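P-granule scaffold (Caenorhabditis japonica, PDB 5W4A) probably serves as a scaffold of germ granules (P granules), the assemblies linked to mRNA repression in the nematode germline. Local coordinates at residues I14-Y17 against F18-L22; D171-V174 against F175-L179; L89-F92 against K93-N96. All blocks are in the same frame, centred on the assembly; numbering follows the deposited sequence.

Contact 1 of 3, residues I14-Y17 against F18-L22; sequences IRTY and FFPNL
Tyr17 and Phe18 meet ring to ring although they are neighbours in the chain. The edge of the Tyr17 ring stands on the face of Phe18. Their centroids lie 4.8 Å apart and the planes are 83° from each other, a T-shaped pair. Tyr17 CD2 sits over the centre of the Phe18 ring, 3.7 Å from Phe18 CD1. The two side chains leave the backbone with different first torsions, and this brings the adjacent rings together. The phenol oxygen of Tyr17 bonds to Asp79 on helix 71-84.

Phe19 follows at the N-cap position of helix 20-28. Its backbone N donates to Thr16 OG1 at 3.0 Å, with an N-H...O angle of 147°. Thr16 can offer that oxygen because OG1 lies opposite the backbone nitrogen, at chi1 -177°. The same hydroxyl also bonds to Asp171 OD1, and the other oxygen of Asp171 takes the backbone N-H groups of Tyr17 and Phe18. The buried turn therefore has several of its polar groups satisfied by one carboxylate. The Phe19 ring leads away from Thr16 and packs on helix 169-179, where it makes an edge-to-face pair with Phe175.

Pro20 opens the helix. Its CA lies 3.6 Å from the methyl CG2 of Thr16. Pro20 CD also lies 3.4 Å from Tyr17 O. The proline thus packs on both Thr16 and Tyr17.

This is a tight strand-to-helix connection. It leads from the second strand of a small antiparallel hairpin, 9-11 with 14-16, into the first helix of a mainly helical domain.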
ATOM      1  N   ILE C  14      -4.252  18.952   8.826  1.00 19.21           N
ATOM      2  CA  ILE C  14      -3.085  18.629   8.016  1.00 19.36           C
ATOM      3  C   ILE C  14      -2.354  17.498   8.747  1.00 16.99           C
ATOM      4  O   ILE C  14      -1.690  17.721   9.758  1.00 17.54           O
ATOM      5  CB  ILE C  14      -2.163  19.827   7.764  1.00 19.32           C
ATOM      6  CG1 ILE C  14      -2.941  21.028   7.168  1.00 19.92           C
ATOM      7  CG2 ILE C  14      -1.052  19.363   6.807  1.00 21.32           C
ATOM      8  CD1 ILE C  14      -2.053  22.229   6.768  1.00 23.38           C
ATOM      9  N   ARG C  15      -2.477  16.279   8.218  1.00 16.28           N
ATOM     10  CA  ARG C  15      -1.809  15.092   8.730  1.00 15.68           C
ATOM     11  C   ARG C  15      -0.507  14.867   7.955  1.00 14.74           C
ATOM     12  O   ARG C  15      -0.498  14.878   6.714  1.00 16.35           O
ATOM     13  CB  ARG C  15      -2.756  13.906   8.568  1.00 18.42           C
ATOM     14  CG  ARG C  15      -2.211  12.571   8.913  1.00 17.81           C
ATOM     15  CD  ARG C  15      -3.399  11.544   8.821  1.00 19.37           C
ATOM     16  NE  ARG C  15      -2.929  10.187   8.790  1.00 18.44           N
ATOM     17  CZ  ARG C  15      -2.739   9.397   9.832  1.00 16.67           C
ATOM     18  NH1 ARG C  15      -2.971   9.811  11.080  1.00 18.37           N
ATOM     19  NH2 ARG C  15      -2.323   8.180   9.607  1.00 17.64           N
ATOM     20  N   THR C  16       0.601  14.721   8.688  1.00 13.63           N
ATOM     21  CA  THR C  16       1.928  14.732   8.074  1.00 16.18           C
ATOM     22  C   THR C  16       2.921  13.892   8.872  1.00 15.44           C
ATOM     23  O   THR C  16       2.862  13.818  10.092  1.00 15.85           O
ATOM     24  CB  THR C  16       2.429  16.184   7.911  1.00 14.53           C
ATOM     25  OG1 THR C  16       3.707  16.181   7.251  1.00 16.43           O
ATOM     26  CG2 THR C  16       2.566  16.909   9.211  1.00 15.54           C
ATOM     27  N   TYR C  17       3.821  13.206   8.150  1.00 15.15           N
ATOM     28  CA  TYR C  17       5.035  12.643   8.742  1.00 14.65           C
ATOM     29  C   TYR C  17       6.247  13.506   8.393  1.00 14.39           C
ATOM     30  O   TYR C  17       7.008  13.915   9.280  1.00 15.41           O
ATOM     31  CB  TYR C  17       5.281  11.179   8.284  1.00 15.11           C
ATOM     32  CG  TYR C  17       6.609  10.743   8.782  1.00 14.49           C
ATOM     33  CD1 TYR C  17       6.823  10.522  10.143  1.00 16.62           C
ATOM     34  CD2 TYR C  17       7.698  10.670   7.921  1.00 15.85           C
ATOM     35  CE1 TYR C  17       8.073  10.255  10.642  1.00 18.30           C
ATOM     36  CE2 TYR C  17       8.949  10.384   8.401  1.00 18.44           C
ATOM     37  CZ  TYR C  17       9.133  10.175   9.763  1.00 18.68           C
ATOM     38  OH  TYR C  17      10.365   9.889  10.276  1.00 20.39           O
ATOM     39  N   PHE C  18       6.417  13.816   7.104  1.00 15.63           N
ATOM     40  CA  PHE C  18       7.672  14.387   6.605  1.00 15.80           C
ATOM     41  C   PHE C  18       7.765  15.902   6.783  1.00 19.15           C
ATOM     42  O   PHE C  18       8.869  16.449   6.736  1.00 17.00           O
ATOM     43  CB  PHE C  18       7.839  14.060   5.115  1.00 14.80           C
ATOM     44  CG  PHE C  18       8.156  12.614   4.827  1.00 16.70           C
ATOM     45  CD1 PHE C  18       7.154  11.721   4.465  1.00 16.25           C
ATOM     46  CD2 PHE C  18       9.473  12.147   4.909  1.00 18.59           C
ATOM     47  CE1 PHE C  18       7.453  10.396   4.203  1.00 15.73           C
ATOM     48  CE2 PHE C  18       9.770  10.824   4.636  1.00 19.90           C
ATOM     49  CZ  PHE C  18       8.763   9.942   4.302  1.00 18.46           C
ATOM     50  N   PHE C  19       6.638  16.601   6.979  1.00 15.69           N
ATOM     51  CA  PHE C  19       6.605  18.070   6.942  1.00 16.51           C
ATOM     52  C   PHE C  19       5.831  18.697   8.114  1.00 17.32           C
ATOM     53  O   PHE C  19       5.016  19.601   7.917  1.00 17.33           O
ATOM     54  CB  PHE C  19       6.000  18.527   5.615  1.00 18.33           C
ATOM     55  CG  PHE C  19       6.782  18.072   4.398  1.00 19.12           C
ATOM     56  CD1 PHE C  19       7.989  18.648   4.103  1.00 18.95           C
ATOM     57  CD2 PHE C  19       6.303  17.039   3.590  1.00 19.91           C
ATOM     58  CE1 PHE C  19       8.730  18.227   2.976  1.00 19.56           C
ATOM     59  CE2 PHE C  19       7.028  16.615   2.481  1.00 19.29           C
ATOM     60  CZ  PHE C  19       8.248  17.222   2.191  1.00 19.27           C
ATOM     61  N   PRO C  20       6.089  18.281   9.347  1.00 15.73           N
ATOM     62  CA  PRO C  20       5.308  18.885  10.457  1.00 16.94           C
ATOM     63  C   PRO C  20       5.473  20.391  10.629  1.00 18.92           C
ATOM     64  O   PRO C  20       4.473  21.069  10.912  1.00 18.75           O
ATOM     65  CB  PRO C  20       5.817  18.130  11.688  1.00 17.88           C
ATOM     66  CG  PRO C  20       7.136  17.580  11.303  1.00 21.60           C
ATOM     67  CD  PRO C  20       7.025  17.256   9.859  1.00 16.19           C
ATOM     68  N   ASN C  21       6.683  20.952  10.476  1.00 18.33           N
ATOM     69  CA  ASN C  21       6.806  22.396  10.674  1.00 18.37           C
ATOM     70  C   ASN C  21       6.173  23.165   9.517  1.00 21.18           C
ATOM     71  O   ASN C  21       5.695  24.288   9.721  1.00 18.80           O
ATOM     72  CB  ASN C  21       8.280  22.777  10.860  1.00 19.97           C
ATOM     73  CG  ASN C  21       8.457  24.178  11.410  1.00 22.85           C
ATOM     74  OD1 ASN C  21       7.714  24.610  12.305  1.00 26.95           O
ATOM     75  ND2 ASN C  21       9.473  24.883  10.913  1.00 26.19           N
ATOM     76  N   LEU C  22       6.130  22.581   8.313  1.00 18.95           N
ATOM     77  CA  LEU C  22       5.430  23.230   7.203  1.00 17.29           C
ATOM     78  C   LEU C  22       3.933  23.273   7.471  1.00 18.39           C
ATOM     79  O   LEU C  22       3.269  24.287   7.211  1.00 18.06           O
ATOM     80  CB  LEU C  22       5.723  22.496   5.893  1.00 18.23           C
ATOM     81  CG  LEU C  22       5.006  22.993   4.634  1.00 21.85           C
ATOM     82  CD1 LEU C  22       5.469  24.390   4.286  1.00 26.81           C
ATOM     83  CD2 LEU C  22       5.271  22.068   3.454  1.00 22.13           C
TER

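Contact 2 of 3, residues D171-V174 against F175-L179; sequences DAYV and FTKIL. With EDO (1,2-ethanediol), chain T; EDO (1,2-ethanediol), chain Q.
Thr176 and Ala172 are joined by two bonds to one acceptor. Ala172 O takes the backbone N of Thr176 at 2.9 Å and also its hydroxyl OG1 at 2.9 Å. The two donors reach it from opposite faces of the carbonyl plane. The buried hydroxyl is thus satisfied within its own helix. Thr176 OG1 stands beside its backbone N (chi1 -69°), which turns it back toward the preceding turn.

The i to i+4 backbone bonds continue. Phe175 N donates to Asp171 O, Lys177 N to Tyr173 O and Ile178 N to Val174 O. The Asp171 carboxylate is taken up by the turn at 16-18. Ile178 O accepts from two ethanediol molecules, probably from the crystallisation liquor.

Lys177 CG lies over one face of the Tyr173 ring, 4.1 Å from its centroid, a CH-pi contact. Tyr173 OH bonds to Arg194 and to a water, which weakly accepts from Lys177 NZ. Lys177 also makes a cation-pi contact with Tyr46. An alanine here in place of Tyr173 is likely to leave Arg194 NE without this partner and the Lys177 chain freer to turn.

Helix 169-179 packs against helices 42-47, 71-84 and 153-160, with Val174 and Ile178 on Phe43, Phe175 on Leu84 and Thr176 on Phe157.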
ATOM      1  N   ASP C 171       1.776  14.935   2.396  1.00 16.49           N
ATOM      2  CA  ASP C 171       3.195  14.724   2.145  1.00 16.25           C
ATOM      3  C   ASP C 171       3.419  14.354   0.685  1.00 15.63           C
ATOM      4  O   ASP C 171       4.387  14.833   0.063  1.00 16.68           O
ATOM      5  CB  ASP C 171       3.741  13.629   3.059  1.00 15.26           C
ATOM      6  CG  ASP C 171       3.832  14.034   4.510  1.00 17.17           C
ATOM      7  OD1 ASP C 171       3.591  15.231   4.811  1.00 18.05           O
ATOM      8  OD2 ASP C 171       4.145  13.142   5.349  1.00 16.10           O
ATOM      9  N   ALA C 172       2.562  13.483   0.135  1.00 17.91           N
ATOM     10  CA  ALA C 172       2.693  13.122  -1.272  1.00 15.67           C
ATOM     11  C   ALA C 172       2.564  14.349  -2.151  1.00 18.20           C
ATOM     12  O   ALA C 172       3.326  14.514  -3.116  1.00 17.79           O
ATOM     13  CB  ALA C 172       1.653  12.062  -1.651  1.00 17.18           C
ATOM     14  N   TYR C 173       1.640  15.247  -1.798  1.00 16.58           N
ATOM     15  CA  TYR C 173       1.436  16.486  -2.553  1.00 18.11           C
ATOM     16  C   TYR C 173       2.651  17.401  -2.467  1.00 17.38           C
ATOM     17  O   TYR C 173       3.093  17.949  -3.485  1.00 18.47           O
ATOM     18  CB  TYR C 173       0.179  17.202  -2.050  1.00 16.42           C
ATOM     19  CG  TYR C 173      -0.174  18.397  -2.903  1.00 20.27           C
ATOM     20  CD1 TYR C 173      -0.659  18.204  -4.195  1.00 26.70           C
ATOM     21  CD2 TYR C 173       0.028  19.680  -2.460  1.00 23.79           C
ATOM     22  CE1 TYR C 173      -0.958  19.256  -5.012  1.00 30.53           C
ATOM     23  CE2 TYR C 173      -0.313  20.785  -3.292  1.00 25.21           C
ATOM     24  CZ  TYR C 173      -0.789  20.537  -4.558  1.00 26.96           C
ATOM     25  OH  TYR C 173      -1.105  21.554  -5.449  1.00 29.40           O
ATOM     26  N   VAL C 174       3.189  17.599  -1.260  1.00 17.34           N
ATOM     27  CA  VAL C 174       4.381  18.435  -1.099  1.00 18.61           C
ATOM     28  C   VAL C 174       5.539  17.878  -1.911  1.00 19.40           C
ATOM     29  O   VAL C 174       6.204  18.616  -2.646  1.00 18.24           O
ATOM     30  CB  VAL C 174       4.769  18.567   0.381  1.00 16.36           C
ATOM     31  CG1 VAL C 174       6.069  19.352   0.534  1.00 19.03           C
ATOM     32  CG2 VAL C 174       3.660  19.260   1.213  1.00 19.10           C
ATOM     33  N   PHE C 175       5.817  16.571  -1.790  1.00 18.23           N
ATOM     34  CA  PHE C 175       6.906  15.985  -2.590  1.00 17.66           C
ATOM     35  C   PHE C 175       6.663  16.178  -4.082  1.00 18.49           C
ATOM     36  O   PHE C 175       7.597  16.472  -4.835  1.00 19.06           O
ATOM     37  CB  PHE C 175       7.083  14.488  -2.291  1.00 18.54           C
ATOM     38  CG  PHE C 175       7.794  14.183  -0.979  1.00 18.31           C
ATOM     39  CD1 PHE C 175       9.105  14.616  -0.759  1.00 18.23           C
ATOM     40  CD2 PHE C 175       7.174  13.414   0.023  1.00 18.39           C
ATOM     41  CE1 PHE C 175       9.786  14.324   0.435  1.00 19.82           C
ATOM     42  CE2 PHE C 175       7.866  13.107   1.211  1.00 17.97           C
ATOM     43  CZ  PHE C 175       9.155  13.576   1.422  1.00 18.22           C
ATOM     44  N   THR C 176       5.428  15.984  -4.539  1.00 18.79           N
ATOM     45  CA  THR C 176       5.127  16.172  -5.951  1.00 19.44           C
ATOM     46  C   THR C 176       5.456  17.592  -6.390  1.00 19.75           C
ATOM     47  O   THR C 176       6.074  17.798  -7.446  1.00 22.86           O
ATOM     48  CB  THR C 176       3.659  15.838  -6.211  1.00 21.44           C
ATOM     49  OG1 THR C 176       3.456  14.422  -6.046  1.00 21.69           O
ATOM     50  CG2 THR C 176       3.227  16.235  -7.604  1.00 21.99           C
ATOM     51  N   LYS C 177       5.071  18.584  -5.584  1.00 19.58           N
ATOM     52  CA  LYS C 177       5.335  19.984  -5.919  1.00 23.85           C
ATOM     53  C   LYS C 177       6.834  20.269  -5.947  1.00 24.38           C
ATOM     54  O   LYS C 177       7.343  20.875  -6.907  1.00 25.13           O
ATOM     55  CB  LYS C 177       4.635  20.911  -4.908  1.00 23.22           C
ATOM     56  CG  LYS C 177       3.107  20.974  -4.999  1.00 28.74           C
ATOM     57  CD  LYS C 177       2.621  21.800  -6.185  1.00 40.73           C
ATOM     58  CE  LYS C 177       3.001  23.265  -6.033  1.00 40.76           C
ATOM     59  NZ  LYS C 177       2.385  24.118  -7.086  1.00 44.98           N
ATOM     60  N   ILE C 178       7.572  19.844  -4.901  1.00 20.89           N
ATOM     61  CA  ILE C 178       8.976  20.234  -4.761  1.00 22.89           C
ATOM     62  C   ILE C 178       9.870  19.485  -5.736  1.00 24.19           C
ATOM     63  O   ILE C 178      10.854  20.046  -6.238  1.00 26.23           O
ATOM     64  CB  ILE C 178       9.435  20.026  -3.306  1.00 22.90           C
ATOM     65  CG1 ILE C 178       8.657  20.969  -2.392  1.00 28.86           C
ATOM     66  CG2 ILE C 178      10.953  20.195  -3.169  1.00 28.41           C
ATOM     67  CD1 ILE C 178       8.969  22.441  -2.609  1.00 32.91           C
ATOM     68  N   LEU C 179       9.564  18.223  -6.019  1.00 20.52           N
ATOM     69  CA  LEU C 179      10.376  17.413  -6.910  1.00 19.87           C
ATOM     70  C   LEU C 179       9.923  17.476  -8.353  1.00 23.58           C
ATOM     71  O   LEU C 179      10.518  16.791  -9.189  1.00 26.60           O
ATOM     72  CB  LEU C 179      10.372  15.963  -6.440  1.00 22.30           C
ATOM     73  CG  LEU C 179      10.975  15.782  -5.043  1.00 19.97           C
ATOM     74  CD1 LEU C 179      10.830  14.333  -4.641  1.00 23.70           C
ATOM     75  CD2 LEU C 179      12.419  16.256  -4.972  1.00 24.01           C
TER
HETATM   76  C1  EDO T 304      10.469  21.711  -9.328  1.00 56.99           C
HETATM   77  O1  EDO T 304      11.814  21.804  -9.815  1.00 69.33           O
HETATM   78  C2  EDO T 304      10.176  22.746  -8.231  1.00 51.80           C
HETATM   79  O2  EDO T 304      11.228  22.856  -7.251  1.00 54.99           O
HETATM   80  C1  EDO Q 301      14.552  19.493  -5.707  1.00 51.27           C
HETATM   81  O1  EDO Q 301      13.956  19.635  -7.009  1.00 65.26           O
HETATM   82  C2  EDO Q 301      15.164  20.812  -5.245  1.00 56.32           C
HETATM   83  O2  EDO Q 301      14.143  21.699  -4.770  1.00 58.21           O
HETATM   84  O   HOH W   1      -0.308  24.043  -4.934  1.00 34.35           O

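Contact 3 of 3, residues L89-F92 against K93-N96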
ATOM      1  N   LEU C  89      21.653  15.485   0.080  1.00 30.37           N
ATOM      2  CA  LEU C  89      22.411  14.413   0.719  1.00 34.63           C
ATOM      3  C   LEU C  89      23.615  14.932   1.489  1.00 34.10           C
ATOM      4  O   LEU C  89      24.021  14.325   2.491  1.00 34.50           O
ATOM      5  CB  LEU C  89      22.853  13.396  -0.331  1.00 44.38           C
ATOM      6  CG  LEU C  89      23.539  12.129   0.167  1.00 39.33           C
ATOM      7  CD1 LEU C  89      22.628  11.255   1.036  1.00 36.79           C
ATOM      8  CD2 LEU C  89      24.015  11.328  -1.037  1.00 58.55           C
ATOM      9  N   THR C  90      24.214  16.035   1.047  1.00 37.81           N
ATOM     10  CA  THR C  90      25.291  16.618   1.831  1.00 38.58           C
ATOM     11  C   THR C  90      24.757  17.156   3.151  1.00 41.24           C
ATOM     12  O   THR C  90      25.384  16.960   4.202  1.00 36.09           O
ATOM     13  CB  THR C  90      25.993  17.707   1.024  1.00 47.73           C
ATOM     14  OG1 THR C  90      26.598  17.100  -0.124  1.00 44.12           O
ATOM     15  CG2 THR C  90      27.062  18.387   1.852  1.00 50.57           C
ATOM     16  N   GLU C  91      23.575  17.791   3.124  1.00 37.19           N
ATOM     17  CA  GLU C  91      22.956  18.248   4.364  1.00 32.71           C
ATOM     18  C   GLU C  91      22.633  17.069   5.274  1.00 26.72           C
ATOM     19  O   GLU C  91      22.830  17.153   6.490  1.00 29.74           O
ATOM     20  CB  GLU C  91      21.690  19.065   4.070  1.00 35.15           C
ATOM     21  CG  GLU C  91      21.018  19.669   5.302  1.00 32.42           C
ATOM     22  CD  GLU C  91      21.763  20.865   5.885  1.00 41.09           C
ATOM     23  OE1 GLU C  91      22.409  21.606   5.115  1.00 44.51           O
ATOM     24  OE2 GLU C  91      21.674  21.081   7.107  1.00 36.91           O
ATOM     25  N   PHE C  92      22.171  15.953   4.703  1.00 27.52           N
ATOM     26  CA  PHE C  92      21.929  14.766   5.512  1.00 25.08           C
ATOM     27  C   PHE C  92      23.198  14.321   6.226  1.00 32.87           C
ATOM     28  O   PHE C  92      23.183  14.017   7.421  1.00 28.31           O
ATOM     29  CB  PHE C  92      21.387  13.648   4.641  1.00 26.02           C
ATOM     30  CG  PHE C  92      21.226  12.338   5.353  1.00 27.76           C
ATOM     31  CD1 PHE C  92      22.297  11.488   5.535  1.00 27.34           C
ATOM     32  CD2 PHE C  92      19.983  11.948   5.833  1.00 23.55           C
ATOM     33  CE1 PHE C  92      22.136  10.278   6.166  1.00 27.56           C
ATOM     34  CE2 PHE C  92      19.811  10.745   6.463  1.00 22.24           C
ATOM     35  CZ  PHE C  92      20.884   9.910   6.650  1.00 25.60           C
ATOM     36  N   LYS C  93      24.310  14.253   5.497  1.00 31.04           N
ATOM     37  CA  LYS C  93      25.549  13.787   6.108  1.00 34.93           C
ATOM     38  C   LYS C  93      26.019  14.736   7.204  1.00 30.82           C
ATOM     39  O   LYS C  93      26.526  14.293   8.241  1.00 30.89           O
ATOM     40  CB  LYS C  93      26.609  13.618   5.024  1.00 31.54           C
ATOM     41  CG  LYS C  93      26.333  12.421   4.127  1.00 34.40           C
ATOM     42  CD  LYS C  93      27.467  12.226   3.140  1.00 56.46           C
ATOM     43  CE  LYS C  93      27.672  10.760   2.807  1.00 63.13           C
ATOM     44  NZ  LYS C  93      28.942  10.530   2.049  1.00 66.67           N
ATOM     45  N   LYS C  94      25.859  16.047   6.994  1.00 32.84           N
ATOM     46  CA  LYS C  94      26.195  17.022   8.030  1.00 39.57           C
ATOM     47  C   LYS C  94      25.378  16.788   9.291  1.00 45.03           C
ATOM     48  O   LYS C  94      25.923  16.794  10.401  1.00 33.96           O
ATOM     49  CB  LYS C  94      25.977  18.453   7.518  1.00 45.01           C
ATOM     50  CG  LYS C  94      25.982  19.554   8.616  1.00 53.33           C
ATOM     51  CD  LYS C  94      25.360  20.884   8.151  1.00 67.16           C
ATOM     52  CE  LYS C  94      26.221  21.587   7.104  1.00 65.32           C
ATOM     53  NZ  LYS C  94      25.868  23.033   6.967  1.00 61.99           N
ATOM     54  N   ARG C  95      24.052  16.636   9.147  1.00 31.78           N
ATOM     55  CA  ARG C  95      23.207  16.430  10.318  1.00 32.22           C
ATOM     56  C   ARG C  95      23.568  15.125  11.021  1.00 26.50           C
ATOM     57  O   ARG C  95      23.544  15.050  12.254  1.00 28.38           O
ATOM     58  CB  ARG C  95      21.726  16.424   9.914  1.00 25.74           C
ATOM     59  CG  ARG C  95      21.246  17.735   9.309  1.00 26.73           C
ATOM     60  CD  ARG C  95      21.147  18.836  10.329  1.00 29.28           C
ATOM     61  NE  ARG C  95      20.890  20.103   9.644  1.00 33.34           N
ATOM     62  CZ  ARG C  95      20.460  21.210  10.229  1.00 28.75           C
ATOM     63  NH1 ARG C  95      20.222  21.247  11.529  1.00 30.69           N
ATOM     64  NH2 ARG C  95      20.251  22.293   9.491  1.00 32.34           N
ATOM     65  N   ASN C  96      23.897  14.090  10.247  1.00 27.11           N
ATOM     66  CA  ASN C  96      24.251  12.809  10.845  1.00 23.55           C
ATOM     67  C   ASN C  96      25.558  12.919  11.623  1.00 32.34           C
ATOM     68  O   ASN C  96      25.680  12.370  12.720  1.00 26.90           O
ATOM     69  CB  ASN C  96      24.329  11.738   9.771  1.00 27.62           C
ATOM     70  CG  ASN C  96      23.915  10.373  10.288  1.00 27.47           C
ATOM     71  OD1 ASN C  96      23.035  10.265  11.151  1.00 24.53           O
ATOM     72  ND2 ASN C  96      24.518   9.331   9.754  1.00 35.40           N
TER
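Glu91 OE2 is gripped by two nitrogens of Arg95, one turn further along helix 89-100. Arg95 NE donates to it at 2.8 Å, with an N-H...O angle of 150°. Arg95 NH2 reaches the same oxygen at 3.0 Å, by a more bent bond of 137°. This is a side-on salt bridge in which NE comes to the anti lone pair and NH2 nearly along the C-O axis. The oxygen lies close to the guanidinium plane, yet the carboxylate plane is turned 51° from it.

Both chains are bent to meet. Glu91 starts with CG anti to its backbone N and then folds at chi2, while Arg95 folds at its own chi2. The other oxygen, Glu91 OE1, has Lys94 NZ 4.2 Å away, too far for a salt bridge.

The Phe92 ring is buried. It packs on Met78 and Leu82 of helix 71-84 and pairs edge-to-face with His106. Asn96 is buried as well. Its backbone N bonds to Phe92 O at 2.9 Å, and its amide bonds to Ser109, Thr105 and the backbone of His106.

Arg95 also makes a cation-pi contact with Phe65. The pair is an i to i+4 salt bridge on a partly exposed helix. The nearby Lys94 and Arg95 would probably favour a charged carboxylate at Glu91.

Overall arrangement
Contacts 1 and 2 form one connected region, with centres about 12 Å apart, although far apart in sequence. They join through Asp171, with OD1 to Thr16 OG1 2.6 Å and OD2 to Tyr17 N 2.8 Å. Phe19 CZ packs 3.5 Å from Val174 CG1, which adds an apolar link. Both regions lie about 7 Å from the chain centre. Contact 3 is separate, on a more peripheral helix. Its centre is about 20 Å from that of contact 1 and 21 Å from that of contact 2. Helix 71-84 touches all three. An imidazole about 3 Å from the Tyr17 side chain and a di(hydroxyethyl)ether about 4 Å from that of Pro20 are probably from the crystallisation liquor.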